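Local coordinates for protein TudS (Uncultured bacterium, PDB 6Z96) that removes the sulfur atom from thiouracil in a non-redox reaction that depends on a [4Fe-4S] cluster, at residues E3-S8 and L147-V152; C10-P15 and N28-L33; R38-C43 and L84-A89. One frame throughout, in Å; residues are numbered along the deposited sequence. Where two conformers were deposited one is given.

Interaction 1 (E3-S8 and L147-V152); sequences EKIIVS and LALSLV. With SF4 (iron/sulfur cluster), chain C.
The carboxylate of Glu3 lies flat beneath a methyl group of Val152. CG2 of Val152 stands almost straight above one face of the carboxylate, 3.7 Å from Glu3 CD. The same group is held at an oxygen as well, because OE2 forms a salt bridge with Arg93, so the charge has its mate while the face of the group, at CD and the oxygens, packs under the Val152 methyl. Glu3 has CG beside its backbone N (chi1 -60°) and an extended chain beyond it, which carries the carboxylate out to cross the Val152 side chain at about a right angle.

Nearer the backbone, Leu149 takes over. Its CD1 lies 4.0 Å from Glu3 CB and also meets the peptide carbonyl of that residue, with Glu3 O at 3.9 Å. Both Leu149 methyls touch one methyl of Ile5: CG2 of Ile5 is 3.8 Å from Leu149 CD2, and CD1 is scarcely farther off. A water joins the two backbones, accepting from Glu3 N at 3.1 Å and donating to Leu149 O at 2.8 Å, and thereby satisfies a carbonyl in the last turn of the helix. An alanine here in place of Glu3 would probably strand Arg93 without its charge partner and bare the CG2 methyl of Val152.

At the far end of strand 5-8, Ser8 CB comes within 3.4 Å of cluster sulfur S1, and its OG bonds to the backbone N of Lys98. Strand 5-8 lies inside a parallel four-stranded sheet, and the contact is that of an alpha/beta sandwich, with the C-terminal helix covering the start of a strand whose other end borders the iron-sulfur site.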
loop_
_atom_site.group_PDB
_atom_site.type_symbol
_atom_site.label_atom_id
_atom_site.label_comp_id
_atom_site.label_asym_id
_atom_site.label_seq_id
_atom_site.Cartn_x
_atom_site.Cartn_y
_atom_site.Cartn_z
ATOM N N GLU A 3 17.280 -1.511 8.226
ATOM C CA GLU A 3 16.684 -1.406 6.906
ATOM C C GLU A 3 15.484 -0.452 6.862
ATOM O O GLU A 3 14.885 -0.147 7.888
ATOM C CB GLU A 3 16.249 -2.791 6.448
ATOM C CG GLU A 3 17.395 -3.781 6.359
ATOM C CD GLU A 3 17.069 -5.024 5.558
ATOM O OE1 GLU A 3 15.922 -5.138 5.064
ATOM O OE2 GLU A 3 17.970 -5.883 5.414
ATOM N N LYS A 4 15.115 -0.036 5.655
ATOM C CA LYS A 4 13.965 0.844 5.440
ATOM C C LYS A 4 12.757 0.046 4.966
ATOM O O LYS A 4 12.881 -1.080 4.501
ATOM C CB LYS A 4 14.284 1.896 4.374
ATOM C CG LYS A 4 15.492 2.750 4.720
ATOM C CD LYS A 4 15.716 3.735 3.615
ATOM C CE LYS A 4 17.013 4.490 3.769
ATOM N NZ LYS A 4 17.431 5.079 2.469
ATOM N N ILE A 5 11.571 0.636 5.124
ATOM C CA ILE A 5 10.354 0.024 4.624
ATOM C C ILE A 5 9.630 1.044 3.750
ATOM O O ILE A 5 9.851 2.251 3.892
ATOM C CB ILE A 5 9.433 -0.479 5.760
ATOM C CG1 ILE A 5 8.789 0.671 6.553
ATOM C CG2 ILE A 5 10.158 -1.482 6.685
ATOM C CD1 ILE A 5 7.687 0.184 7.551
ATOM N N ILE A 6 8.723 0.544 2.893
ATOM C CA ILE A 6 7.839 1.434 2.150
ATOM C C ILE A 6 6.501 1.369 2.899
ATOM O O ILE A 6 6.092 0.304 3.387
ATOM C CB ILE A 6 7.737 0.997 0.674
ATOM C CG1 ILE A 6 6.888 1.974 -0.142
ATOM C CG2 ILE A 6 7.187 -0.396 0.532
ATOM C CD1 ILE A 6 7.011 1.729 -1.679
ATOM N N VAL A 7 5.817 2.526 3.036
ATOM C CA VAL A 7 4.567 2.585 3.793
ATOM C C VAL A 7 3.516 3.335 3.010
ATOM O O VAL A 7 3.813 4.405 2.507
ATOM C CB VAL A 7 4.776 3.340 5.138
ATOM C CG1 VAL A 7 3.512 3.315 5.999
ATOM C CG2 VAL A 7 5.964 2.775 5.918
ATOM N N SER A 8 2.272 2.823 2.949
ATOM C CA SER A 8 1.160 3.563 2.318
ATOM C C SER A 8 1.090 4.972 2.932
ATOM O O SER A 8 1.048 5.103 4.155
ATOM C CB SER A 8 -0.165 2.878 2.639
ATOM O OG SER A 8 -0.304 1.693 1.879
ATOM N N LEU A 147 8.754 -7.178 14.091
ATOM C CA LEU A 147 9.647 -8.299 14.387
ATOM C C LEU A 147 10.484 -8.641 13.162
ATOM O O LEU A 147 11.702 -8.747 13.275
ATOM C CB LEU A 147 8.865 -9.529 14.839
ATOM C CG LEU A 147 9.784 -10.739 15.097
ATOM C CD1 LEU A 147 10.717 -10.462 16.255
ATOM C CD2 LEU A 147 9.025 -12.016 15.254
ATOM N N ALA A 148 9.859 -8.771 11.975
ATOM C CA ALA A 148 10.569 -9.126 10.745
ATOM C C ALA A 148 11.686 -8.148 10.452
ATOM O O ALA A 148 12.805 -8.548 10.137
ATOM C CB ALA A 148 9.593 -9.215 9.562
ATOM N N LEU A 149 11.419 -6.858 10.660
ATOM C CA LEU A 149 12.429 -5.834 10.465
ATOM C C LEU A 149 13.537 -5.901 11.544
ATOM O O LEU A 149 14.703 -5.695 11.229
ATOM C CB LEU A 149 11.717 -4.459 10.451
ATOM C CG LEU A 149 12.514 -3.281 9.980
ATOM C CD1 LEU A 149 12.952 -3.460 8.537
ATOM C CD2 LEU A 149 11.692 -2.000 10.106
ATOM N N SER A 150 13.184 -6.221 12.793
ATOM C CA SER A 150 14.137 -6.296 13.901
ATOM C C SER A 150 15.109 -7.474 13.808
ATOM O O SER A 150 16.191 -7.406 14.387
ATOM C CB SER A 150 13.396 -6.396 15.231
ATOM O OG SER A 150 12.395 -5.399 15.350
ATOM N N LEU A 151 14.712 -8.562 13.135
ATOM C CA LEU A 151 15.563 -9.761 13.020
ATOM C C LEU A 151 16.803 -9.578 12.174
ATOM O O LEU A 151 17.794 -10.294 12.379
ATOM C CB LEU A 151 14.762 -10.969 12.516
ATOM C CG LEU A 151 13.602 -11.411 13.403
ATOM C CD1 LEU A 151 12.964 -12.657 12.871
ATOM C CD2 LEU A 151 14.029 -11.608 14.869
ATOM N N VAL A 152 16.771 -8.623 11.238
ATOM C CA VAL A 152 17.917 -8.368 10.373
ATOM C C VAL A 152 18.761 -7.160 10.821
ATOM O O VAL A 152 19.723 -6.824 10.144
ATOM C CB VAL A 152 17.438 -8.185 8.902
ATOM C CG1 VAL A 152 16.581 -9.365 8.452
ATOM C CG2 VAL A 152 16.667 -6.881 8.739
HETATM FE FE1 SF4 C . -5.097 4.513 -1.227
HETATM FE FE2 SF4 C . -3.484 4.857 0.914
HETATM FE FE3 SF4 C . -2.644 5.718 -1.563
HETATM FE FE4 SF4 C . -2.758 3.037 -0.971
HETATM S S1 SF4 C . -1.376 4.647 -0.039
HETATM S S2 SF4 C . -3.474 4.017 -2.898
HETATM S S3 SF4 C . -4.645 2.954 0.366
HETATM S S4 SF4 C . -4.414 6.526 -0.309
HETATM O O HOH W 1 16.331 -3.682 10.284
#

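Interaction 2 (C10-P15 and N28-L33); sequences CLLGQP and NWLDAL. With SF4 (iron/sulfur cluster), chain C.
Leu30 meets Leu12 methyl to methyl, the point at which helix 28-35 touches the loop that carries a cluster ligand. Along the helix, Asn28 comes first and contributes backbone, its O receiving Ala32 N at 3.0 Å. Trp29 is turned to another neighbour: its indole packs on Leu145, Ala146 and Leu149 of helix 142-151.

Leu30 follows, its backbone N held by Ser27 OG. With CG anti to the backbone N (chi1 -176°), the side chain runs out toward the loop and crosses that of Leu12 at about a right angle. Leu30 CD2 does the touching, 3.9 Å from Leu12 CD2, and the latter methyl also lies 4.1 Å from Leu30 CG. The same CD2 of Leu30 approaches the carbonyl of Leu11 more loosely, with Leu11 O at 4.4 Å. On its other sides Leu12 rests against Val7 and Ala41, so it fills the corner between the helix and two neighbouring strands.

This is the inside of a beta-alpha-beta unit, in which strand 5-8, helix 28-35 and the parallel strand 39-42 follow one another. The loop after the first strand turns tightly, Gly13 N bonding to Cys10 O at 3.0 Å; Gly13 has a positive phi of 91°, at which a CB would press on the carbonyl O of Leu12. Two residues before Leu12, Cys10 binds iron FE2 of the cluster through SG at 2.3 Å, so the loop that packs on the helix also holds the metal centre.

Farther along the helix, Leu33 N bonds back to Trp29 O at 3.0 Å. The Leu33 side chain leaves the loop aside and packs on Ile5 of strand 5-8 and Leu149 of helix 142-151.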
loop_
_atom_site.group_PDB
_atom_site.type_symbol
_atom_site.label_atom_id
_atom_site.label_comp_id
_atom_site.label_asym_id
_atom_site.label_seq_id
_atom_site.Cartn_x
_atom_site.Cartn_y
_atom_site.Cartn_z
ATOM N N CYS A 10 -1.146 7.154 3.240
ATOM C CA CYS A 10 -2.308 7.441 4.081
ATOM C C CYS A 10 -2.103 6.937 5.518
ATOM O O CYS A 10 -2.620 7.561 6.453
ATOM C CB CYS A 10 -3.580 6.870 3.474
ATOM S SG CYS A 10 -3.519 5.075 3.212
ATOM N N LEU A 11 -1.348 5.839 5.697
ATOM C CA LEU A 11 -1.108 5.325 7.065
ATOM C C LEU A 11 -0.235 6.273 7.878
ATOM O O LEU A 11 -0.238 6.192 9.110
ATOM C CB LEU A 11 -0.435 3.945 7.017
ATOM C CG LEU A 11 -1.312 2.832 6.434
ATOM C CD1 LEU A 11 -0.502 1.513 6.317
ATOM C CD2 LEU A 11 -2.539 2.572 7.308
ATOM N N LEU A 12 0.538 7.124 7.213
ATOM C CA LEU A 12 1.354 8.159 7.874
ATOM C C LEU A 12 0.584 9.475 8.089
ATOM O O LEU A 12 1.178 10.455 8.563
ATOM C CB LEU A 12 2.589 8.438 7.047
ATOM C CG LEU A 12 3.503 7.253 6.899
ATOM C CD1 LEU A 12 4.616 7.586 5.950
ATOM C CD2 LEU A 12 4.090 6.812 8.257
ATOM N N GLY A 13 -0.713 9.488 7.787
ATOM C CA GLY A 13 -1.560 10.656 7.996
ATOM C C GLY A 13 -1.642 11.597 6.816
ATOM O O GLY A 13 -2.235 12.672 6.936
ATOM N N GLN A 14 -1.050 11.225 5.660
ATOM C CA GLN A 14 -1.140 12.095 4.490
ATOM C C GLN A 14 -2.535 12.036 3.897
ATOM O O GLN A 14 -3.123 10.967 3.793
ATOM C CB GLN A 14 -0.077 11.740 3.481
ATOM C CG GLN A 14 1.324 11.828 4.080
ATOM C CD GLN A 14 2.377 11.809 3.020
ATOM O OE1 GLN A 14 2.111 12.115 1.852
ATOM N NE2 GLN A 14 3.607 11.510 3.399
ATOM N N PRO A 15 -3.086 13.187 3.472
ATOM C CA PRO A 15 -4.475 13.207 2.992
ATOM C C PRO A 15 -4.570 12.893 1.514
ATOM O O PRO A 15 -5.141 13.649 0.721
ATOM C CB PRO A 15 -4.929 14.648 3.297
ATOM C CG PRO A 15 -3.653 15.428 3.037
ATOM C CD PRO A 15 -2.528 14.556 3.587
ATOM N N ASN A 28 3.628 3.933 18.282
ATOM C CA ASN A 28 4.916 4.455 18.743
ATOM C C ASN A 28 6.064 3.900 17.888
ATOM O O ASN A 28 7.027 4.602 17.583
ATOM C CB ASN A 28 5.144 4.093 20.218
ATOM C CG ASN A 28 4.169 4.761 21.156
ATOM O OD1 ASN A 28 3.647 5.840 20.870
ATOM N ND2 ASN A 28 3.888 4.129 22.295
ATOM N N TRP A 29 5.960 2.620 17.506
ATOM C CA TRP A 29 6.972 1.981 16.691
ATOM C C TRP A 29 7.085 2.672 15.321
ATOM O O TRP A 29 8.191 2.991 14.900
ATOM C CB TRP A 29 6.658 0.480 16.532
ATOM C CG TRP A 29 7.559 -0.214 15.557
ATOM C CD1 TRP A 29 8.819 -0.680 15.785
ATOM C CD2 TRP A 29 7.262 -0.508 14.184
ATOM N NE1 TRP A 29 9.339 -1.214 14.633
ATOM C CE2 TRP A 29 8.398 -1.134 13.637
ATOM C CE3 TRP A 29 6.137 -0.310 13.365
ATOM C CZ2 TRP A 29 8.466 -1.505 12.290
ATOM C CZ3 TRP A 29 6.204 -0.696 12.038
ATOM C CH2 TRP A 29 7.361 -1.278 11.513
ATOM N N LEU A 30 5.954 2.891 14.638
ATOM C CA LEU A 30 5.991 3.510 13.308
ATOM C C LEU A 30 6.476 4.950 13.412
ATOM O O LEU A 30 7.259 5.380 12.575
ATOM C CB LEU A 30 4.611 3.446 12.639
ATOM C CG LEU A 30 4.562 3.991 11.202
ATOM C CD1 LEU A 30 5.549 3.255 10.282
ATOM C CD2 LEU A 30 3.172 3.842 10.642
ATOM N N ASP A 31 6.100 5.666 14.487
ATOM C CA ASP A 31 6.579 7.034 14.694
ATOM C C ASP A 31 8.097 7.061 14.820
ATOM O O ASP A 31 8.753 7.896 14.192
ATOM C CB ASP A 31 5.957 7.645 15.973
ATOM C CG ASP A 31 4.495 8.016 15.855
ATOM O OD1 ASP A 31 3.944 7.935 14.724
ATOM O OD2 ASP A 31 3.891 8.375 16.889
ATOM N N ALA A 32 8.664 6.121 15.610
ATOM C CA ALA A 32 10.105 6.032 15.811
ATOM C C ALA A 32 10.816 5.702 14.499
ATOM O O ALA A 32 11.860 6.281 14.183
ATOM C CB ALA A 32 10.420 4.974 16.864
ATOM N N LEU A 33 10.239 4.786 13.708
ATOM C CA LEU A 33 10.818 4.404 12.431
ATOM C C LEU A 33 10.886 5.615 11.483
ATOM O O LEU A 33 11.906 5.844 10.842
ATOM C CB LEU A 33 9.941 3.299 11.818
ATOM C CG LEU A 33 10.623 2.451 10.758
ATOM C CD1 LEU A 33 11.790 1.677 11.331
ATOM C CD2 LEU A 33 9.640 1.482 10.159
HETATM FE FE1 SF4 C . -5.097 4.513 -1.227
HETATM FE FE2 SF4 C . -3.484 4.857 0.914
HETATM FE FE3 SF4 C . -2.644 5.718 -1.563
HETATM FE FE4 SF4 C . -2.758 3.037 -0.971
HETATM S S1 SF4 C . -1.376 4.647 -0.039
HETATM S S2 SF4 C . -3.474 4.017 -2.898
HETATM S S3 SF4 C . -4.645 2.954 0.366
HETATM S S4 SF4 C . -4.414 6.526 -0.309
#

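Interaction 3 (R38-C43 and L84-A89). With SF4 (iron/sulfur cluster), chain C.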
loop_
_atom_site.group_PDB
_atom_site.type_symbol
_atom_site.label_atom_id
_atom_site.label_comp_id
_atom_site.label_asym_id
_atom_site.label_seq_id
_atom_site.Cartn_x
_atom_site.Cartn_y
_atom_site.Cartn_z
ATOM N N ARG A 38 13.414 5.916 8.201
ATOM C CA ARG A 38 13.319 4.565 7.651
ATOM C C ARG A 38 11.956 4.191 7.072
ATOM O O ARG A 38 11.775 3.031 6.684
ATOM C CB ARG A 38 13.717 3.541 8.731
ATOM C CG ARG A 38 15.162 3.715 9.184
ATOM C CD ARG A 38 15.461 2.895 10.437
ATOM N NE ARG A 38 15.253 1.465 10.198
ATOM C CZ ARG A 38 15.081 0.562 11.155
ATOM N NH1 ARG A 38 15.073 0.929 12.431
ATOM N NH2 ARG A 38 14.903 -0.711 10.845
ATOM N N ALA A 39 10.959 5.086 7.164
ATOM C CA ALA A 39 9.607 4.752 6.689
ATOM C C ALA A 39 9.312 5.644 5.490
ATOM O O ALA A 39 8.976 6.816 5.677
ATOM C CB ALA A 39 8.590 5.008 7.784
ATOM N N LEU A 40 9.492 5.118 4.281
ATOM C CA LEU A 40 9.316 5.903 3.068
ATOM C C LEU A 40 7.882 5.907 2.624
ATOM O O LEU A 40 7.339 4.876 2.259
ATOM C CB LEU A 40 10.220 5.377 1.947
ATOM C CG LEU A 40 11.743 5.361 2.231
ATOM C CD1 LEU A 40 12.503 5.046 0.963
ATOM C CD2 LEU A 40 12.235 6.713 2.780
ATOM N N ALA A 41 7.268 7.079 2.642
ATOM C CA ALA A 41 5.861 7.217 2.278
ATOM C C ALA A 41 5.676 7.036 0.799
ATOM O O ALA A 41 6.429 7.600 0.021
ATOM C CB ALA A 41 5.399 8.618 2.655
ATOM N N PHE A 42 4.606 6.321 0.418
ATOM C CA PHE A 42 4.340 6.142 -1.007
ATOM C C PHE A 42 2.869 5.920 -1.191
ATOM O O PHE A 42 2.275 5.141 -0.455
ATOM C CB PHE A 42 5.132 4.927 -1.555
ATOM C CG PHE A 42 5.021 4.806 -3.059
ATOM C CD1 PHE A 42 4.121 3.924 -3.637
ATOM C CD2 PHE A 42 5.777 5.609 -3.888
ATOM C CE1 PHE A 42 3.971 3.854 -5.017
ATOM C CE2 PHE A 42 5.644 5.517 -5.282
ATOM C CZ PHE A 42 4.739 4.636 -5.826
ATOM N N CYS A 43 2.279 6.581 -2.211
ATOM C CA CYS A 43 0.870 6.323 -2.535
ATOM C C CYS A 43 0.828 5.884 -3.994
ATOM O O CYS A 43 1.005 6.710 -4.880
ATOM C CB CYS A 43 -0.009 7.562 -2.346
ATOM S SG CYS A 43 -1.694 7.314 -2.953
ATOM N N LEU A 84 7.411 -0.722 -6.798
ATOM C CA LEU A 84 8.468 -1.726 -6.972
ATOM C C LEU A 84 9.801 -1.035 -7.286
ATOM O O LEU A 84 10.824 -1.407 -6.720
ATOM C CB LEU A 84 8.087 -2.687 -8.111
ATOM C CG LEU A 84 9.160 -3.717 -8.444
ATOM C CD1 LEU A 84 9.382 -4.650 -7.279
ATOM C CD2 LEU A 84 8.797 -4.511 -9.681
ATOM N N GLY A 85 9.776 -0.022 -8.155
ATOM C CA GLY A 85 10.984 0.718 -8.517
ATOM C C GLY A 85 11.632 1.380 -7.326
ATOM O O GLY A 85 12.864 1.377 -7.217
ATOM N N LEU A 86 10.817 1.943 -6.414
ATOM C CA LEU A 86 11.356 2.576 -5.219
ATOM C C LEU A 86 11.992 1.510 -4.316
ATOM O O LEU A 86 13.086 1.723 -3.783
ATOM C CB LEU A 86 10.239 3.326 -4.477
ATOM C CG LEU A 86 10.634 3.977 -3.178
ATOM C CD1 LEU A 86 11.621 5.091 -3.431
ATOM C CD2 LEU A 86 9.423 4.516 -2.440
ATOM N N CYS A 87 11.325 0.356 -4.173
ATOM C CA CYS A 87 11.883 -0.733 -3.351
ATOM C C CYS A 87 13.200 -1.237 -3.921
ATOM O O CYS A 87 14.134 -1.457 -3.155
ATOM C CB CYS A 87 10.891 -1.876 -3.217
ATOM S SG CYS A 87 9.450 -1.466 -2.200
ATOM N N LEU A 88 13.265 -1.459 -5.235
ATOM C CA LEU A 88 14.504 -1.952 -5.853
ATOM C C LEU A 88 15.628 -0.942 -5.697
ATOM O O LEU A 88 16.746 -1.322 -5.341
ATOM C CB LEU A 88 14.291 -2.297 -7.320
ATOM C CG LEU A 88 13.305 -3.432 -7.595
ATOM C CD1 LEU A 88 13.078 -3.597 -9.084
ATOM C CD2 LEU A 88 13.762 -4.747 -6.961
ATOM N N ALA A 89 15.336 0.343 -5.911
ATOM C CA ALA A 89 16.360 1.384 -5.802
ATOM C C ALA A 89 16.889 1.526 -4.386
ATOM O O ALA A 89 18.084 1.764 -4.199
ATOM C CB ALA A 89 15.804 2.722 -6.279
HETATM FE FE1 SF4 C . -5.097 4.513 -1.227
HETATM FE FE2 SF4 C . -3.484 4.857 0.914
HETATM FE FE3 SF4 C . -2.644 5.718 -1.563
HETATM FE FE4 SF4 C . -2.758 3.037 -0.971
HETATM S S1 SF4 C . -1.376 4.647 -0.039
HETATM S S2 SF4 C . -3.474 4.017 -2.898
HETATM S S3 SF4 C . -4.645 2.954 0.366
HETATM S S4 SF4 C . -4.414 6.526 -0.309
#
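Leu86 reaches from helix 73-90 to strand 39-42 and carries nearly all of this contact from the helix side. Its CB already points toward the strand, and with CG anti to the backbone N (chi1 177°) the chain continues outward and then forks between two strand residues. CD1 takes one branch to Leu40, where it lies 4.5 Å from Leu40 CD1, a loose apolar touch. CD2 takes the other to Phe42 and stops 4.1 Å from Phe42 CD2, approaching the ring obliquely. The aromatic side chain and that of Leu86 run antiparallel, alongside one another.

Leu40 and Phe42 lie two positions apart on the strand and both face the helix, whereas the CB of Ala41 between them points away. Each has further cover from the same helix: Leu40 rests on Gln90, and Phe42 on Leu82 and Ala83. Leu86 and Phe42 also pack on Ile6 of the adjoining strand 5-8, which carries the interface across from the outermost strand to its neighbour. The helix that presents Leu86 is regular here, with Leu88 N bonded to Leu84 O at 2.9 Å and Ala89 N to Gly85 O at 3.0 Å.

Past the ring, the strand runs directly into the cluster site. Phe42 O lies 3.7 Å from cluster sulfur S1, and Cys43 SG binds iron FE3 at 2.3 Å. That cysteine is also the N-cap of helix 44-47, its side chain capping a backbone N there, so one sulfur serves both metal and helix. The arrangement is that of an alpha/beta sandwich in which a helix covers one side of the parallel sheet through leucine and phenylalanine side chains, while the C-terminal end of the outermost strand delivers a cysteine ligand to the [4Fe-4S] centre.

Overall arrangement
From the N terminus, strand 5-8 opens the widest loop, which interaction 1 closes only at helix 142-151 near the other end of the chain. Interactions 2 and 3 are both nested within it and follow in series: 10-15 with 28-33 closes a short loop before 38-43 with 84-89 opens a longer one. Helices 28-35 and 142-151 lie against the same side of the sheet, and Arg38 joins all three contacts, its N probably hydrogen-bonded to Leu33 O and its NE bonding to Glu3 O. Interaction 3 ties helix 73-90 to the edge strand 39-42. Ser8, Cys10 and Cys43 place one segment of each interaction at the same cluster.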